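PDB 4CXP: endonuclease 2 from Arabidopsis thaliana, which cleaves RNA and single-stranded DNA endonucleolytically, and double-stranded DNA less readily, with the help of three divalent metal ions. Local coordinates for residues S159-T164 against P241-R246. Residues are numbered along the deposited sequence; the frame is centred on the assembly and turned at random.
Sequences SNIIET and PIVYQR. With NAG (2-acetamido-2-deoxy-beta-D-glucopyranose), chain D.
Val243 faces the pair Ile161 and Ile162 and divides its two methyls between them, a compact case of helix packing through branched aliphatic side chains. Its CG2 lies 4.0 Å from Ile161 CG2, with Ile161 CD1 close by. The other methyl, CG1, stands anti to the backbone N (chi1 170°), which brings it 3.8 Å from the CG1 methylene of Ile162. No hydrogen bond joins the two segments; the contact is apolar and buried. It ties helix 153-169 to the long helix 233-262 in the largely helical S1/P1 nuclease fold; residues 159-164 lie within the substrate-binding region 120-169. Trp157 also touches Val243, and Ile162 reaches Trp1, a ligand of one zinc ion; a zinc ion lies about 9 Å from the Ile162 side chain.

Among the polar groups, Asn160 O accepts both Thr164 N and Thr164 OG1, from opposite faces of its carbonyl plane, the hydroxyl at 2.9 Å. Thr164 OG1 is also hydrogen-bonded to Trp146 NE1, and Arg246 forms a salt bridge with Glu212.

Carbohydrate packing belongs to Tyr244, whose ring carries the N-acetyl group of a glycan sugar on one face. NAG C8 sits 3.4 Å above the ring plane, over its centre, a CH-pi arrangement, while Tyr244 OH is hydrogen-bonded to Tyr170 OH. An alanine at this position would remove the platform beneath the acetyl methyl and is likely to leave the sugar freer to move and the Tyr170 hydroxyl without this partner.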
loop_
_atom_site.group_PDB
_atom_site.type_symbol
_atom_site.label_atom_id
_atom_site.label_comp_id
_atom_site.label_asym_id
_atom_site.label_seq_id
_atom_site.Cartn_x
_atom_site.Cartn_y
_atom_site.Cartn_z
ATOM N N SER A 159 -10.142 -0.829 -4.426
ATOM C CA SER A 159 -10.460 -1.575 -5.625
ATOM C C SER A 159 -11.182 -0.810 -6.721
ATOM O O SER A 159 -10.816 -0.926 -7.888
ATOM C CB SER A 159 -11.308 -2.805 -5.252
ATOM O OG SER A 159 -10.560 -3.705 -4.468
ATOM N N ASN A 160 -12.274 -0.103 -6.424
ATOM C CA ASN A 160 -13.129 0.347 -7.532
ATOM C C ASN A 160 -12.468 1.344 -8.453
ATOM O O ASN A 160 -12.627 1.238 -9.673
ATOM C CB ASN A 160 -14.467 0.926 -7.074
ATOM C CG ASN A 160 -15.318 -0.074 -6.344
ATOM O OD1 ASN A 160 -16.074 -0.863 -6.950
ATOM N ND2 ASN A 160 -15.235 -0.047 -5.068
ATOM N N ILE A 161 -11.746 2.328 -7.917
ATOM C CA ILE A 161 -11.083 3.297 -8.783
ATOM C C ILE A 161 -10.133 2.562 -9.745
ATOM O O ILE A 161 -10.159 2.786 -10.955
ATOM C CB ILE A 161 -10.335 4.380 -7.992
ATOM C CG1 ILE A 161 -11.319 5.246 -7.195
ATOM C CG2 ILE A 161 -9.499 5.221 -8.929
ATOM C CD1 ILE A 161 -10.645 6.097 -6.147
ATOM N N ILE A 162 -9.286 1.697 -9.196
ATOM C CA ILE A 162 -8.311 0.999 -10.021
ATOM C C ILE A 162 -8.997 0.103 -11.062
ATOM O O ILE A 162 -8.605 0.093 -12.226
ATOM C CB ILE A 162 -7.337 0.195 -9.143
ATOM C CG1 ILE A 162 -6.482 1.143 -8.300
ATOM C CG2 ILE A 162 -6.451 -0.702 -10.001
ATOM C CD1 ILE A 162 -5.731 0.440 -7.189
ATOM N N GLU A 163 -10.009 -0.641 -10.637
ATOM C CA GLU A 163 -10.701 -1.544 -11.549
ATOM C C GLU A 163 -11.376 -0.788 -12.681
ATOM O O GLU A 163 -11.374 -1.244 -13.829
ATOM C CB GLU A 163 -11.738 -2.370 -10.791
ATOM C CG GLU A 163 -11.194 -3.463 -9.912
ATOM C CD GLU A 163 -12.254 -4.011 -8.941
ATOM O OE1 GLU A 163 -13.355 -3.420 -8.804
ATOM O OE2 GLU A 163 -11.975 -5.011 -8.267
ATOM N N THR A 164 -12.002 0.335 -12.368
ATOM C CA THR A 164 -12.682 1.120 -13.381
ATOM C C THR A 164 -11.673 1.710 -14.346
ATOM O O THR A 164 -11.898 1.742 -15.557
ATOM C CB THR A 164 -13.564 2.182 -12.717
ATOM O OG1 THR A 164 -14.511 1.524 -11.876
ATOM C CG2 THR A 164 -14.277 3.016 -13.739
ATOM N N PRO A 241 -5.335 10.696 -10.177
ATOM C CA PRO A 241 -3.919 11.031 -10.053
ATOM C C PRO A 241 -3.320 10.711 -8.698
ATOM O O PRO A 241 -2.154 10.346 -8.621
ATOM C CB PRO A 241 -3.866 12.530 -10.372
ATOM C CG PRO A 241 -5.055 12.766 -11.232
ATOM C CD PRO A 241 -6.109 11.840 -10.679
ATOM N N ILE A 242 -4.098 10.823 -7.635
ATOM C CA ILE A 242 -3.552 10.520 -6.311
ATOM C C ILE A 242 -3.432 9.004 -6.141
ATOM O O ILE A 242 -2.483 8.556 -5.513
ATOM C CB ILE A 242 -4.280 11.256 -5.144
ATOM C CG1 ILE A 242 -3.722 10.878 -3.776
ATOM C CG2 ILE A 242 -5.731 10.906 -5.080
ATOM C CD1 ILE A 242 -2.253 11.135 -3.596
ATOM N N VAL A 243 -4.347 8.220 -6.703
ATOM C CA VAL A 243 -4.160 6.784 -6.725
ATOM C C VAL A 243 -2.852 6.433 -7.454
ATOM O O VAL A 243 -2.043 5.654 -6.959
ATOM C CB VAL A 243 -5.385 6.076 -7.317
ATOM C CG1 VAL A 243 -5.103 4.603 -7.574
ATOM C CG2 VAL A 243 -6.574 6.246 -6.372
ATOM N N TYR A 244 -2.654 7.000 -8.643
ATOM C CA TYR A 244 -1.407 6.782 -9.371
ATOM C C TYR A 244 -0.183 7.125 -8.516
ATOM O O TYR A 244 0.782 6.374 -8.465
ATOM C CB TYR A 244 -1.377 7.607 -10.639
ATOM C CG TYR A 244 -2.314 7.236 -11.767
ATOM C CD1 TYR A 244 -2.822 5.962 -11.959
ATOM C CD2 TYR A 244 -2.622 8.199 -12.714
ATOM C CE1 TYR A 244 -3.609 5.664 -13.065
ATOM C CE2 TYR A 244 -3.397 7.906 -13.831
ATOM C CZ TYR A 244 -3.876 6.633 -13.993
ATOM O OH TYR A 244 -4.619 6.302 -15.122
ATOM N N GLN A 245 -0.233 8.285 -7.869
ATOM C CA GLN A 245 0.870 8.739 -7.025
ATOM C C GLN A 245 1.177 7.714 -5.935
ATOM O O GLN A 245 2.337 7.380 -5.703
ATOM C CB GLN A 245 0.511 10.077 -6.397
ATOM C CG GLN A 245 1.601 10.688 -5.515
ATOM C CD GLN A 245 1.003 11.590 -4.474
ATOM O OE1 GLN A 245 0.435 12.628 -4.796
ATOM N NE2 GLN A 245 1.086 11.173 -3.220
ATOM N N ARG A 246 0.148 7.256 -5.237
ATOM C CA ARG A 246 0.360 6.347 -4.128
ATOM C C ARG A 246 0.843 4.982 -4.556
ATOM O O ARG A 246 1.664 4.372 -3.872
ATOM C CB ARG A 246 -0.911 6.225 -3.284
ATOM C CG ARG A 246 -1.385 7.511 -2.620
ATOM C CD ARG A 246 -0.341 8.188 -1.744
ATOM N NE ARG A 246 -0.181 7.479 -0.482
ATOM C CZ ARG A 246 0.710 7.820 0.448
ATOM N NH1 ARG A 246 1.689 8.664 0.157
ATOM N NH2 ARG A 246 0.593 7.312 1.661
HETATM C C1 NAG D . 1.538 10.154 -16.665
HETATM C C2 NAG D . 0.093 9.961 -16.215
HETATM C C3 NAG D . -0.847 10.652 -17.192
HETATM C C4 NAG D . -0.452 12.110 -17.350
HETATM C C5 NAG D . 1.029 12.227 -17.689
HETATM C C6 NAG D . 1.526 13.666 -17.745
HETATM C C7 NAG D . -0.034 7.886 -14.961
HETATM C C8 NAG D . -0.400 6.436 -14.942
HETATM N N2 NAG D . -0.237 8.559 -16.084
HETATM O O3 NAG D . -2.180 10.526 -16.737
HETATM O O4 NAG D . -1.245 12.673 -18.376
HETATM O O5 NAG D . 1.793 11.550 -16.704
HETATM O O6 NAG D . 1.302 14.310 -16.512
HETATM O O7 NAG D . 0.492 8.403 -13.965
#